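Local coordinates for chorismate mutase and shikimate 5-dehydrogenase fusion protein (Clostridium acetobutylicum, PDB 3FBT) that probably catalyses the reversible NADPH-linked reduction of 3-dehydroshikimate to shikimate through this dehydrogenase part of a chorismate mutase fusion, at residues A[67-72]-A[133-138]; A[91-96]-A[100-105]; A[110-115]-A[209-214]; A[116-121]-A[179-184]; A[150-155]-A[172-177]. All coordinates share one frame; numbering follows the deposited sequence.

Interaction 1 (A[67-72]-A[133-138]); sequences PYKVEV and AARAVL. With SO4 (sulfate ion), chain F.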
# COMPACT_ATOMS: atom_id res chain seq x y z
N PRO A 67 3.60 4.79 -19.58
CA PRO A 67 3.61 6.03 -20.37
C PRO A 67 3.14 7.26 -19.65
O PRO A 67 2.42 8.02 -20.26
CB PRO A 67 2.54 5.78 -21.46
CG PRO A 67 1.58 4.78 -20.81
CD PRO A 67 2.39 3.99 -19.78
N TYR A 68 3.58 7.52 -18.44
CA TYR A 68 2.90 8.56 -17.61
C TYR A 68 3.76 9.75 -17.19
O TYR A 68 3.27 10.62 -16.48
CB TYR A 68 2.28 7.91 -16.36
CG TYR A 68 1.25 6.84 -16.69
CD1 TYR A 68 0.29 7.01 -17.75
CD2 TYR A 68 1.17 5.69 -15.91
CE1 TYR A 68 -0.67 6.01 -18.04
CE2 TYR A 68 0.20 4.71 -16.17
CZ TYR A 68 -0.72 4.87 -17.23
OH TYR A 68 -1.67 3.87 -17.43
N LYS A 69 4.98 9.83 -17.69
CA LYS A 69 5.93 10.84 -17.14
C LYS A 69 5.57 12.28 -17.51
O LYS A 69 5.87 13.22 -16.77
CB LYS A 69 7.40 10.51 -17.51
CG LYS A 69 7.93 9.33 -16.73
CD LYS A 69 9.49 9.36 -16.52
CE LYS A 69 10.23 9.02 -17.77
NZ LYS A 69 9.31 8.22 -18.68
N VAL A 70 4.91 12.44 -18.66
CA VAL A 70 4.39 13.73 -19.07
C VAL A 70 2.91 13.83 -18.62
O VAL A 70 2.51 14.77 -17.98
CB VAL A 70 4.47 13.81 -20.60
CG1 VAL A 70 3.86 15.14 -21.14
CG2 VAL A 70 5.91 13.54 -21.04
N GLU A 71 2.12 12.81 -18.89
CA GLU A 71 0.69 12.91 -18.60
C GLU A 71 0.40 13.21 -17.14
O GLU A 71 -0.51 14.00 -16.83
CB GLU A 71 -0.01 11.63 -18.95
CG GLU A 71 0.02 11.38 -20.39
CD GLU A 71 -0.78 12.42 -21.07
OE1 GLU A 71 -2.02 12.37 -20.87
OE2 GLU A 71 -0.16 13.31 -21.74
N VAL A 72 1.20 12.63 -16.26
CA VAL A 72 1.02 12.83 -14.84
C VAL A 72 1.20 14.26 -14.43
O VAL A 72 0.70 14.64 -13.38
CB VAL A 72 1.98 11.94 -13.97
CG1 VAL A 72 3.41 12.54 -13.94
CG2 VAL A 72 1.45 11.85 -12.61
N ALA A 133 15.70 7.63 -21.09
CA ALA A 133 16.14 8.76 -20.31
C ALA A 133 16.87 9.83 -21.09
O ALA A 133 17.47 10.68 -20.49
CB ALA A 133 16.94 8.34 -19.03
N ALA A 134 16.78 9.85 -22.41
CA ALA A 134 17.48 10.90 -23.17
C ALA A 134 17.17 12.32 -22.76
O ALA A 134 18.04 13.19 -22.78
CB ALA A 134 17.26 10.76 -24.67
N ARG A 135 15.92 12.59 -22.43
CA ARG A 135 15.55 13.94 -22.06
C ARG A 135 16.35 14.45 -20.86
O ARG A 135 16.92 15.59 -20.87
CB ARG A 135 14.05 13.94 -21.73
CG ARG A 135 13.21 13.77 -22.94
CD ARG A 135 11.68 13.91 -22.62
NE ARG A 135 11.25 12.74 -21.85
CZ ARG A 135 10.05 12.15 -21.98
NH1 ARG A 135 9.18 12.64 -22.85
NH2 ARG A 135 9.74 11.09 -21.24
N ALA A 136 16.40 13.63 -19.81
CA ALA A 136 17.11 14.08 -18.60
C ALA A 136 18.62 14.12 -18.83
O ALA A 136 19.26 15.00 -18.36
CB ALA A 136 16.77 13.19 -17.41
N VAL A 137 19.17 13.18 -19.55
CA VAL A 137 20.62 13.15 -19.89
C VAL A 137 21.00 14.43 -20.73
O VAL A 137 22.01 15.07 -20.46
CB VAL A 137 20.90 11.86 -20.68
CG1 VAL A 137 22.24 11.85 -21.46
CG2 VAL A 137 20.78 10.65 -19.81
N LEU A 138 20.17 14.82 -21.71
CA LEU A 138 20.45 16.00 -22.56
C LEU A 138 20.34 17.29 -21.75
O LEU A 138 21.16 18.20 -21.91
CB LEU A 138 19.46 16.07 -23.74
CG LEU A 138 19.57 14.93 -24.77
CD1 LEU A 138 18.34 14.80 -25.70
CD2 LEU A 138 20.90 15.03 -25.62
S SO4 F . 6.45 8.88 -21.04
O1 SO4 F . 7.85 8.79 -21.47
O2 SO4 F . 5.52 8.29 -22.01
O3 SO4 F . 6.36 8.14 -19.80
O4 SO4 F . 6.10 10.29 -21.05

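Interaction 2 (A[91-96]-A[100-105]); sequences TLKFSR and SGFNTD. With SO4 (sulfate ion), chain G.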
# COMPACT_ATOMS: atom_id res chain seq x y z
N THR A 91 9.04 11.29 -10.36
CA THR A 91 8.96 11.14 -8.89
C THR A 91 7.84 12.07 -8.34
O THR A 91 7.79 13.25 -8.72
CB THR A 91 10.29 11.58 -8.20
OG1 THR A 91 11.39 10.79 -8.66
CG2 THR A 91 10.19 11.54 -6.66
N LEU A 92 6.95 11.54 -7.49
CA LEU A 92 5.82 12.30 -6.97
C LEU A 92 5.92 12.36 -5.45
O LEU A 92 6.14 11.36 -4.84
CB LEU A 92 4.49 11.71 -7.39
CG LEU A 92 4.35 11.32 -8.87
CD1 LEU A 92 2.95 10.78 -9.05
CD2 LEU A 92 4.50 12.54 -9.75
N LYS A 93 5.84 13.55 -4.91
CA LYS A 93 5.84 13.79 -3.46
C LYS A 93 4.42 14.20 -3.05
O LYS A 93 3.81 15.08 -3.66
CB LYS A 93 6.76 14.95 -3.13
CG LYS A 93 7.01 15.18 -1.58
CD LYS A 93 7.86 16.51 -1.39
CE LYS A 93 8.14 16.87 0.10
NZ LYS A 93 8.53 15.59 0.81
N PHE A 94 3.88 13.50 -2.07
CA PHE A 94 2.53 13.78 -1.60
C PHE A 94 2.65 14.70 -0.42
O PHE A 94 3.47 14.48 0.47
CB PHE A 94 1.85 12.48 -1.19
CG PHE A 94 1.53 11.60 -2.36
CD1 PHE A 94 0.29 11.69 -2.98
CD2 PHE A 94 2.50 10.78 -2.91
CE1 PHE A 94 -0.04 10.93 -4.08
CE2 PHE A 94 2.20 10.00 -4.05
CZ PHE A 94 0.96 10.07 -4.66
N SER A 95 1.88 15.77 -0.37
CA SER A 95 1.81 16.48 0.91
C SER A 95 0.42 17.04 1.12
O SER A 95 -0.46 16.75 0.36
CB SER A 95 2.90 17.55 0.99
OG SER A 95 2.48 18.65 0.22
N ARG A 96 0.23 17.86 2.16
CA ARG A 96 -1.06 18.60 2.39
C ARG A 96 -1.69 19.25 1.16
O ARG A 96 -2.84 18.98 0.81
CB ARG A 96 -0.84 19.69 3.45
N SER A 100 3.30 16.92 -5.76
CA SER A 100 4.20 17.68 -6.62
C SER A 100 5.25 16.73 -7.26
O SER A 100 5.37 15.53 -6.88
CB SER A 100 4.86 18.80 -5.86
OG SER A 100 5.53 18.21 -4.82
N GLY A 101 5.98 17.28 -8.21
CA GLY A 101 6.72 16.42 -9.16
C GLY A 101 8.17 16.79 -9.27
O GLY A 101 8.51 17.99 -9.20
N PHE A 102 9.02 15.78 -9.42
CA PHE A 102 10.45 15.93 -9.58
C PHE A 102 10.92 15.00 -10.64
O PHE A 102 10.18 14.14 -11.10
CB PHE A 102 11.18 15.59 -8.27
CG PHE A 102 10.70 16.47 -7.11
CD1 PHE A 102 11.44 17.56 -6.71
CD2 PHE A 102 9.45 16.25 -6.51
CE1 PHE A 102 10.97 18.40 -5.65
CE2 PHE A 102 8.99 17.07 -5.44
CZ PHE A 102 9.75 18.13 -5.03
N ASN A 103 12.21 15.11 -10.93
CA ASN A 103 12.85 14.23 -11.85
C ASN A 103 14.15 13.83 -11.28
O ASN A 103 15.08 14.62 -11.26
CB ASN A 103 13.09 14.93 -13.20
CG ASN A 103 13.53 13.93 -14.25
OD1 ASN A 103 14.54 13.29 -14.09
ND2 ASN A 103 12.71 13.72 -15.25
N THR A 104 14.25 12.58 -10.82
CA THR A 104 15.49 12.09 -10.22
C THR A 104 16.32 11.18 -11.17
O THR A 104 17.35 10.73 -10.77
CB THR A 104 15.17 11.25 -8.97
OG1 THR A 104 14.37 10.18 -9.40
CG2 THR A 104 14.36 12.11 -7.90
N ASP A 105 15.90 10.96 -12.43
CA ASP A 105 16.83 10.45 -13.47
C ASP A 105 18.02 11.41 -13.70
O ASP A 105 19.19 10.97 -13.84
CB ASP A 105 16.12 10.27 -14.82
CG ASP A 105 15.09 9.14 -14.77
OD1 ASP A 105 15.37 8.13 -14.06
OD2 ASP A 105 13.99 9.28 -15.37
S SO4 G . 14.93 17.45 -9.37
O1 SO4 G . 15.90 17.68 -10.47
O2 SO4 G . 13.61 17.28 -9.97
O3 SO4 G . 15.48 16.28 -8.67
O4 SO4 G . 14.96 18.44 -8.27
O HOH W 1 3.61 17.56 -2.21

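Interaction 3 (A[110-115]-A[209-214]); sequences GKMLSK and SAVDLI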
# COMPACT_ATOMS: atom_id res chain seq x y z
N GLY A 110 23.85 12.32 -13.10
CA GLY A 110 24.97 13.10 -12.58
C GLY A 110 25.77 12.36 -11.52
O GLY A 110 27.00 12.51 -11.47
N LYS A 111 25.12 11.54 -10.68
CA LYS A 111 25.90 10.89 -9.64
C LYS A 111 26.80 9.84 -10.26
O LYS A 111 27.91 9.54 -9.75
CB LYS A 111 25.04 10.27 -8.53
CG LYS A 111 24.17 11.27 -7.74
CD LYS A 111 24.81 11.90 -6.52
CE LYS A 111 23.95 13.16 -6.06
NZ LYS A 111 24.46 13.94 -4.86
N MET A 112 26.30 9.23 -11.33
CA MET A 112 27.02 8.19 -12.03
C MET A 112 28.33 8.73 -12.72
O MET A 112 29.40 8.10 -12.65
CB MET A 112 26.09 7.52 -13.02
CG MET A 112 26.69 6.30 -13.71
SD MET A 112 25.79 5.74 -15.22
CE MET A 112 25.17 7.16 -15.94
N LEU A 113 28.22 9.86 -13.41
CA LEU A 113 29.36 10.53 -14.04
C LEU A 113 30.37 10.90 -12.92
O LEU A 113 31.50 10.50 -13.00
CB LEU A 113 28.92 11.78 -14.83
CG LEU A 113 27.92 11.48 -15.97
CD1 LEU A 113 27.53 12.69 -16.81
CD2 LEU A 113 28.40 10.36 -16.86
N SER A 114 29.94 11.58 -11.85
CA SER A 114 30.92 11.94 -10.80
C SER A 114 31.62 10.73 -10.30
O SER A 114 32.84 10.71 -10.24
CB SER A 114 30.28 12.63 -9.64
OG SER A 114 29.42 13.61 -10.16
N LYS A 115 30.84 9.72 -9.94
CA LYS A 115 31.38 8.56 -9.32
C LYS A 115 32.39 7.84 -10.20
O LYS A 115 33.42 7.42 -9.72
CB LYS A 115 30.28 7.59 -8.90
CG LYS A 115 30.82 6.36 -8.12
CD LYS A 115 31.10 6.77 -6.68
CE LYS A 115 31.47 5.59 -5.81
NZ LYS A 115 31.18 5.90 -4.33
N SER A 209 35.23 7.86 -23.38
CA SER A 209 34.34 7.24 -22.38
C SER A 209 33.03 6.68 -22.98
O SER A 209 32.38 7.35 -23.77
CB SER A 209 33.98 8.27 -21.36
OG SER A 209 35.08 8.51 -20.56
N ALA A 210 32.65 5.46 -22.60
CA ALA A 210 31.44 4.88 -23.03
C ALA A 210 30.57 4.78 -21.79
O ALA A 210 31.02 4.15 -20.85
CB ALA A 210 31.73 3.48 -23.55
N VAL A 211 29.35 5.36 -21.79
CA VAL A 211 28.34 5.24 -20.69
C VAL A 211 27.06 4.52 -21.23
O VAL A 211 26.39 5.04 -22.12
CB VAL A 211 27.90 6.65 -20.11
CG1 VAL A 211 26.93 6.54 -18.82
CG2 VAL A 211 29.09 7.53 -19.75
N ASP A 212 26.74 3.34 -20.72
CA ASP A 212 25.46 2.71 -21.03
C ASP A 212 24.49 2.86 -19.85
O ASP A 212 24.83 2.58 -18.72
CB ASP A 212 25.63 1.23 -21.29
CG ASP A 212 24.51 0.66 -22.16
OD1 ASP A 212 23.40 1.24 -22.11
OD2 ASP A 212 24.74 -0.33 -22.93
N LEU A 213 23.27 3.31 -20.09
CA LEU A 213 22.30 3.41 -18.98
C LEU A 213 21.68 2.06 -18.63
O LEU A 213 21.01 1.93 -17.61
CB LEU A 213 21.17 4.40 -19.27
CG LEU A 213 21.26 5.87 -18.95
CD1 LEU A 213 22.51 6.47 -19.60
CD2 LEU A 213 20.02 6.40 -19.54
N ILE A 214 21.90 1.07 -19.47
CA ILE A 214 21.64 -0.32 -19.14
C ILE A 214 22.58 -0.85 -18.05
O ILE A 214 23.81 -0.60 -18.09
CB ILE A 214 21.86 -1.14 -20.38
CG1 ILE A 214 20.87 -0.64 -21.47
CG2 ILE A 214 21.77 -2.69 -20.03
CD1 ILE A 214 21.21 -1.15 -22.89

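Interaction 4 (A[116-121]-A[179-184]); sequences FRVEIK and GDVIIN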
# COMPACT_ATOMS: atom_id res chain seq x y z
N PHE A 116 32.15 7.69 -11.49
CA PHE A 116 33.23 7.17 -12.30
C PHE A 116 34.08 8.27 -12.95
O PHE A 116 34.79 8.04 -13.91
CB PHE A 116 32.68 6.16 -13.27
CG PHE A 116 31.89 5.06 -12.58
CD1 PHE A 116 32.47 3.85 -12.26
CD2 PHE A 116 30.57 5.27 -12.18
CE1 PHE A 116 31.76 2.87 -11.58
CE2 PHE A 116 29.87 4.33 -11.52
CZ PHE A 116 30.46 3.11 -11.22
N ARG A 117 33.97 9.49 -12.45
CA ARG A 117 34.78 10.59 -12.99
C ARG A 117 34.73 10.75 -14.52
O ARG A 117 35.77 10.79 -15.18
CB ARG A 117 36.26 10.46 -12.55
N VAL A 118 33.53 10.83 -15.08
CA VAL A 118 33.42 11.04 -16.53
C VAL A 118 33.22 12.50 -16.66
O VAL A 118 32.20 12.97 -16.24
CB VAL A 118 32.17 10.33 -17.12
CG1 VAL A 118 31.91 10.76 -18.58
CG2 VAL A 118 32.31 8.81 -17.01
N GLU A 119 34.18 13.25 -17.19
CA GLU A 119 33.95 14.70 -17.35
C GLU A 119 33.07 15.03 -18.57
O GLU A 119 33.15 14.36 -19.60
CB GLU A 119 35.27 15.47 -17.47
CG GLU A 119 35.06 16.98 -17.40
CD GLU A 119 34.16 17.39 -16.21
OE1 GLU A 119 34.71 17.49 -15.08
OE2 GLU A 119 32.91 17.62 -16.39
N ILE A 120 32.32 16.11 -18.45
CA ILE A 120 31.37 16.55 -19.42
C ILE A 120 31.74 17.97 -19.88
O ILE A 120 31.84 18.25 -21.07
CB ILE A 120 29.92 16.56 -18.82
CG1 ILE A 120 29.34 15.12 -18.75
CG2 ILE A 120 29.00 17.47 -19.63
CD1 ILE A 120 29.92 14.10 -19.83
N LYS A 121 31.94 18.87 -18.95
CA LYS A 121 32.19 20.26 -19.31
C LYS A 121 33.27 20.32 -20.39
O LYS A 121 34.28 19.64 -20.33
CB LYS A 121 32.64 21.02 -18.08
CG LYS A 121 33.27 22.34 -18.33
CD LYS A 121 33.82 22.81 -17.00
CE LYS A 121 33.62 24.25 -16.88
NZ LYS A 121 34.49 24.89 -17.93
N GLY A 179 34.64 11.95 -30.93
CA GLY A 179 34.30 12.72 -29.74
C GLY A 179 34.83 12.16 -28.44
O GLY A 179 35.56 11.20 -28.43
N ASP A 180 34.39 12.74 -27.35
CA ASP A 180 34.88 12.39 -26.02
C ASP A 180 34.01 11.35 -25.31
O ASP A 180 34.51 10.32 -24.89
CB ASP A 180 34.95 13.70 -25.24
CG ASP A 180 35.86 14.76 -25.95
OD1 ASP A 180 36.98 14.36 -26.32
OD2 ASP A 180 35.46 15.97 -26.17
N VAL A 181 32.71 11.64 -25.18
CA VAL A 181 31.79 10.81 -24.39
C VAL A 181 30.61 10.35 -25.24
O VAL A 181 29.97 11.18 -25.89
CB VAL A 181 31.26 11.64 -23.19
CG1 VAL A 181 30.21 10.88 -22.44
CG2 VAL A 181 32.44 12.06 -22.23
N ILE A 182 30.34 9.05 -25.26
CA ILE A 182 29.22 8.50 -26.00
C ILE A 182 28.34 7.68 -25.05
O ILE A 182 28.82 6.84 -24.28
CB ILE A 182 29.70 7.60 -27.23
CG1 ILE A 182 28.53 6.94 -27.94
CG2 ILE A 182 30.68 6.53 -26.80
CD1 ILE A 182 28.97 5.94 -29.10
N ILE A 183 27.03 7.96 -25.12
CA ILE A 183 26.06 7.50 -24.11
C ILE A 183 24.90 6.76 -24.79
O ILE A 183 24.22 7.33 -25.64
CB ILE A 183 25.49 8.71 -23.36
CG1 ILE A 183 26.64 9.52 -22.73
CG2 ILE A 183 24.44 8.27 -22.28
CD1 ILE A 183 26.31 10.97 -22.60
N ASN A 184 24.67 5.53 -24.41
CA ASN A 184 23.58 4.76 -24.94
C ASN A 184 22.31 5.00 -24.15
O ASN A 184 22.25 4.70 -22.97
CB ASN A 184 23.87 3.28 -24.80
CG ASN A 184 22.76 2.47 -25.32
OD1 ASN A 184 22.24 2.78 -26.40
ND2 ASN A 184 22.32 1.44 -24.56

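Interaction 5 (A[150-155]-A[172-177]); sequences YVVTRN and DELSNL. With SO4 (sulfate ion), chain E.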
# COMPACT_ATOMS: atom_id res chain seq x y z
N TYR A 150 25.66 15.76 -29.53
CA TYR A 150 24.98 15.19 -30.62
C TYR A 150 23.90 14.25 -30.09
O TYR A 150 24.14 13.55 -29.14
CB TYR A 150 25.95 14.41 -31.52
CG TYR A 150 26.85 15.36 -32.28
CD1 TYR A 150 26.50 15.82 -33.56
CD2 TYR A 150 28.04 15.84 -31.70
CE1 TYR A 150 27.34 16.73 -34.25
CE2 TYR A 150 28.87 16.75 -32.37
CZ TYR A 150 28.53 17.18 -33.64
OH TYR A 150 29.36 18.07 -34.28
N VAL A 151 22.76 14.21 -30.77
CA VAL A 151 21.73 13.22 -30.51
C VAL A 151 21.60 12.38 -31.73
O VAL A 151 21.39 12.90 -32.81
CB VAL A 151 20.41 13.94 -30.26
CG1 VAL A 151 19.26 12.93 -30.09
CG2 VAL A 151 20.55 14.91 -29.01
N VAL A 152 21.77 11.07 -31.58
CA VAL A 152 21.79 10.23 -32.75
C VAL A 152 20.55 9.34 -32.77
O VAL A 152 20.28 8.65 -31.81
CB VAL A 152 23.01 9.29 -32.77
CG1 VAL A 152 23.15 8.65 -34.16
CG2 VAL A 152 24.31 10.04 -32.31
N THR A 153 19.83 9.35 -33.89
CA THR A 153 18.50 8.75 -33.98
C THR A 153 18.30 7.86 -35.24
O THR A 153 18.97 8.01 -36.29
CB THR A 153 17.42 9.91 -34.01
OG1 THR A 153 16.10 9.39 -34.20
CG2 THR A 153 17.69 10.83 -35.16
N ARG A 154 17.32 6.99 -35.16
CA ARG A 154 16.93 6.23 -36.36
C ARG A 154 16.03 7.07 -37.23
O ARG A 154 15.81 6.76 -38.40
CB ARG A 154 16.22 4.97 -35.97
CG ARG A 154 17.16 3.89 -35.69
CD ARG A 154 16.47 2.85 -34.90
NE ARG A 154 15.52 3.45 -33.98
CZ ARG A 154 14.54 2.75 -33.39
NH1 ARG A 154 14.41 1.45 -33.66
NH2 ARG A 154 13.71 3.34 -32.54
N ASN A 155 15.51 8.13 -36.66
CA ASN A 155 14.60 9.04 -37.35
C ASN A 155 14.95 10.50 -37.24
O ASN A 155 14.32 11.24 -36.47
CB ASN A 155 13.19 8.88 -36.77
CG ASN A 155 12.13 9.30 -37.75
OD1 ASN A 155 12.14 10.42 -38.31
ND2 ASN A 155 11.17 8.41 -37.95
N ASP A 172 24.36 6.79 -39.68
CA ASP A 172 25.34 6.93 -40.75
C ASP A 172 26.27 8.08 -40.54
O ASP A 172 27.44 7.94 -40.72
CB ASP A 172 24.65 7.14 -42.09
CG ASP A 172 23.86 5.99 -42.49
OD1 ASP A 172 24.34 4.83 -42.34
OD2 ASP A 172 22.71 6.24 -42.92
N GLU A 173 25.73 9.25 -40.24
CA GLU A 173 26.56 10.42 -40.00
C GLU A 173 27.50 10.25 -38.79
O GLU A 173 28.54 10.91 -38.69
CB GLU A 173 25.66 11.63 -39.77
CG GLU A 173 24.67 11.94 -40.91
CD GLU A 173 23.76 13.10 -40.53
OE1 GLU A 173 22.75 12.85 -39.83
OE2 GLU A 173 24.09 14.27 -40.85
N LEU A 174 27.13 9.36 -37.88
CA LEU A 174 27.85 9.27 -36.62
C LEU A 174 29.15 8.60 -36.96
O LEU A 174 30.18 8.88 -36.35
CB LEU A 174 27.11 8.37 -35.62
CG LEU A 174 27.89 7.96 -34.36
CD1 LEU A 174 28.21 9.21 -33.49
CD2 LEU A 174 27.11 7.00 -33.55
N SER A 175 29.10 7.67 -37.91
CA SER A 175 30.30 6.92 -38.25
C SER A 175 31.45 7.80 -38.80
O SER A 175 32.60 7.36 -38.81
CB SER A 175 29.97 5.72 -39.14
OG SER A 175 29.87 6.12 -40.48
N ASN A 176 31.15 9.04 -39.19
CA ASN A 176 32.16 10.04 -39.51
C ASN A 176 32.53 10.98 -38.34
O ASN A 176 33.28 11.93 -38.53
CB ASN A 176 31.70 10.94 -40.66
CG ASN A 176 31.29 10.16 -41.89
OD1 ASN A 176 32.00 9.26 -42.32
ND2 ASN A 176 30.12 10.48 -42.45
N LEU A 177 31.99 10.76 -37.14
CA LEU A 177 32.24 11.72 -36.06
C LEU A 177 33.24 11.22 -35.00
O LEU A 177 33.22 10.05 -34.62
CB LEU A 177 30.95 12.19 -35.42
CG LEU A 177 31.25 13.57 -34.83
CD1 LEU A 177 30.59 14.68 -35.65
CD2 LEU A 177 30.90 13.65 -33.33
S SO4 E . 15.51 6.65 -31.90
O1 SO4 E . 16.60 6.09 -32.76
O2 SO4 E . 14.38 5.88 -32.42
O3 SO4 E . 15.67 6.31 -30.48
O4 SO4 E . 15.33 8.09 -31.96

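Interaction 1 (A[67-72]-A[133-138])
Oxygen O1 of a bound sulfate is where two side chains from different domains converge: Arg-135 NH2 donates to it at 3.0 Å, and Lys-69 NZ adds a weak bond at 3.2 Å. The ion, probably from the crystallisation liquor, is held further by the backbone of the loop after strand 61-64. Lys-69 N gives O3 of the sulfate a nearly straight bond of 3.0 Å (165° at the hydrogen), while Val-70 N reaches O4 only weakly. Bends at chi3 and chi4 curl the lysine chain back over the ion, so that NZ also makes a weak bond to O3. The guanidinium of Arg-135 presents its edge to both sulfate and lysine, with Lys-69 NZ lying in its plane 3.9 Å from NH2. Methyl CG2 of Val-70 packs against Arg-135 NH1 at 3.8 Å, the two side chains crossing at about a right angle. Arg-135 stands on the first turn of helix 134-143, just beyond the predicted NADP-binding residues Gly-129 to Ala-133, and Lys-69 is the predicted proton acceptor. The lysine and arginine nitrogens thus share one sulfate oxygen across the interdomain cleft, which marks the spot as suited to an anion.

Interaction 2 (A[91-96]-A[100-105])
A beta hairpin in the substrate-binding domain pairs strand 91-94 with strand 99-102, and its two arms are joined by a regular antiparallel ladder. Thr-91 with Phe-102 and Lys-93 with Ser-100 are hydrogen-bonded pairs, flanking the non-hydrogen-bonded pair Leu-92 and Gly-101. The Lys-93 to Ser-100 pair is the more even: Lys-93 N to Ser-100 O and Ser-100 N to Lys-93 O both measure 2.8 Å. At the other pair, Phe-102 N to Thr-91 O is 2.9 Å, but the return bond from Thr-91 N to Phe-102 O stretches to 3.2 Å, its donor standing above the carbonyl plane. Between the pairs, Leu-92 CA approaches Ser-100 O in a CA-H...O contact.

On the face carrying Thr-91, Lys-93, Ser-100 and Phe-102, CE2 of the phenylalanine ring meets Lys-93 CB obliquely at 3.8 Å. The lysine chain, extended until its last bend, carries NZ away to Asp-253 and the carbonyl of Ile-250 on and beside helix 237-252. Thr-91 and Thr-104 cross at about a right angle, with OG1 of Thr-91 3.3 Å from CG2 of Thr-104. At the open end of the hairpin, Asn-103 N donates to sulfate O2 at 2.8 Å and 169°, and Ser-80 holds the same ion. A water donates to Lys-93 O and is also hydrogen-bonded to Ser-95 OG, with a weak bond to Ser-100 OG. The strand then runs into helix 105-115 at Asp-105, a predicted shikimate ligand, in the mixed sheet characteristic of the shikimate dehydrogenase substrate-binding domain.

Interaction 3 (A[110-115]-A[209-214])
Met-112 and Val-211 reach toward each other tip to tip, the thioether end of the one against a methyl of the other. CE of Met-112 lies 3.4 Å from CG1 of Val-211, tighter than usual van der Waals contact, and SD of Met-112 follows at 3.9 Å from the same methyl. The methionine is extended as far as the sulfur, with CG anti to the backbone N (chi1 -174°), and only its last torsion bends, turning CE across the end of the valine. Leu-113 arrives differently. Its side chain crosses that of Val-211 at about a right angle, and CD2 of Leu-113 rests 4.1 Å from CG2 of Val-211. The two branches of the valine are therefore divided between successive helical residues, CG1 meeting Met-112 and CG2 meeting Leu-113.

This is helix-on-sheet packing in the Rossmann-type nucleotide-binding domain: helix 105-115, which follows hairpin 91-102 of the substrate-binding domain, lies against strand 209-212 of the parallel sheet. Ile-183 on the adjoining strand also touches Val-211, while Val-118 and Ile-120 border Leu-113.

The polar bonds lie within each segment. Gly-110 O accepts from both N and OG of Ser-114, which come from opposite faces of its carbonyl plane; the OG bond is 3.0 Å. Where the strand ends, Asp-212 OD1 takes the backbone N of Ile-214 at 3.0 Å, forming an Asx turn, with the donor above the carboxylate plane. Asn-184 and Thr-220 also bond this carboxylate. The turn encloses Leu-213, a predicted NADP-binding residue whose side chain leans on Ala-133 and Met-239.

Interaction 4 (A[116-121]-A[179-184])
Apolar contacts between Val-181 and the loop 116-121 dominate, and they centre on one methyl group. CG2 of Val-181 meets CG1 of Val-118 at 3.9 Å and CD1 of Ile-120 at 4.0 Å, so both loop side chains share it. Val-118 comes in obliquely, whereas Ile-120 crosses the valine at about a right angle. Although the Ile-120 side chain starts out away from the strand, its chi2 of -28° swings CD1 back to the valine. Backbone takes part too: the carbonyl oxygen of Glu-119 lies 3.6 Å from Val-181 CG2, a polar atom against a methyl.

The hydrogen bonds are local to the loop. Carboxylate oxygen OE2 of Glu-119 accepts from Ile-120 N at 2.6 Å and from Lys-121 N at 3.0 Å. Both donors use its anti side but arrive from opposite faces of the carboxylate plane, which ties the glutamate back over its own backbone. Upstream, Arg-117, with positive phi, is the C-prime residue of a Schellman motif that ends helix 105-115. On the strand side, Asp-180 bonds Ile-124 at the start of strand 124-128. The loop thus leads from the linking helix past the N-terminal end of strand 181-184 into strand 124-128, the first in sequence of the parallel Rossmann-type sheet.

Interaction 5 (A[150-155]-A[172-177])
A leucine laid over a tyrosine ring is the distinctive feature here: CD2 of Leu-177 sits above one face of Tyr-150 in a CH-pi contact, 4.2 Å from the ring centroid and 25° off its normal. The methyl is offset toward the rim, near CE2 of Tyr-150. Its twin, CD1 of Leu-177, lies 3.8 Å from CZ of Tyr-150, so both methyls of the fork rest over the same face, displaced toward the CE2-CZ side. A chi2 of 107°, far from a staggered value, goes with this placement of both methyls. Further along the strand, CG2 of Val-152 meets CD1 of Leu-174 at 4.2 Å, the two side chains crossing at about a right angle. A type I turn from Leu-174 to Leu-177, closed by the 2.7 Å bond from Leu-177 N to Leu-174 O, connects the two leucines that touch the strand.

At Thr-153 an ST turn forms, its OG1 accepting from Asn-155 N. A sulfate is gripped beside it: Arg-154 offers its guanidinium edge, NH2 bonding sulfate O2 at 2.6 Å, while Arg-154 N and NE both reach O1. Thr-153 OG1 donates to O4 at 2.7 Å, and Ser-130 of the predicted NADP site holds the same ion. An anion here is consistent with a pocket for the NADP 2'-phosphate, as in related Rossmann enzymes. Strand 148-153 runs between strands 124-128 and 167-170, with Val-126 and Ile-169 both touching Tyr-150 and Val-152, and helix 171-174 with its following turn packs over this face.

Interactions 3 and 4 are the closest pair, their centres 8 Å apart on neighbouring strands: Asp-212 OD1 and Asn-184 ND2 lie 2.7 Å apart in a probable hydrogen bond. Interaction 5 reaches the same parallel sheet, with its centre about 17 Å from that of interaction 4. Interaction 2 belongs to the other domain, its centre about 34 Å from that of interaction 5. Interaction 1 bridges the domains and touches all four others: Ala-136 packs on Asp-105, Ala-133 on Leu-213, Val-137 on Ile-183 and Leu-138 on Val-151. It places the predicted proton acceptor Lys-69 and predicted NADP residue Ala-133 on facing sides of the cleft, their CA atoms 10.9 Å apart.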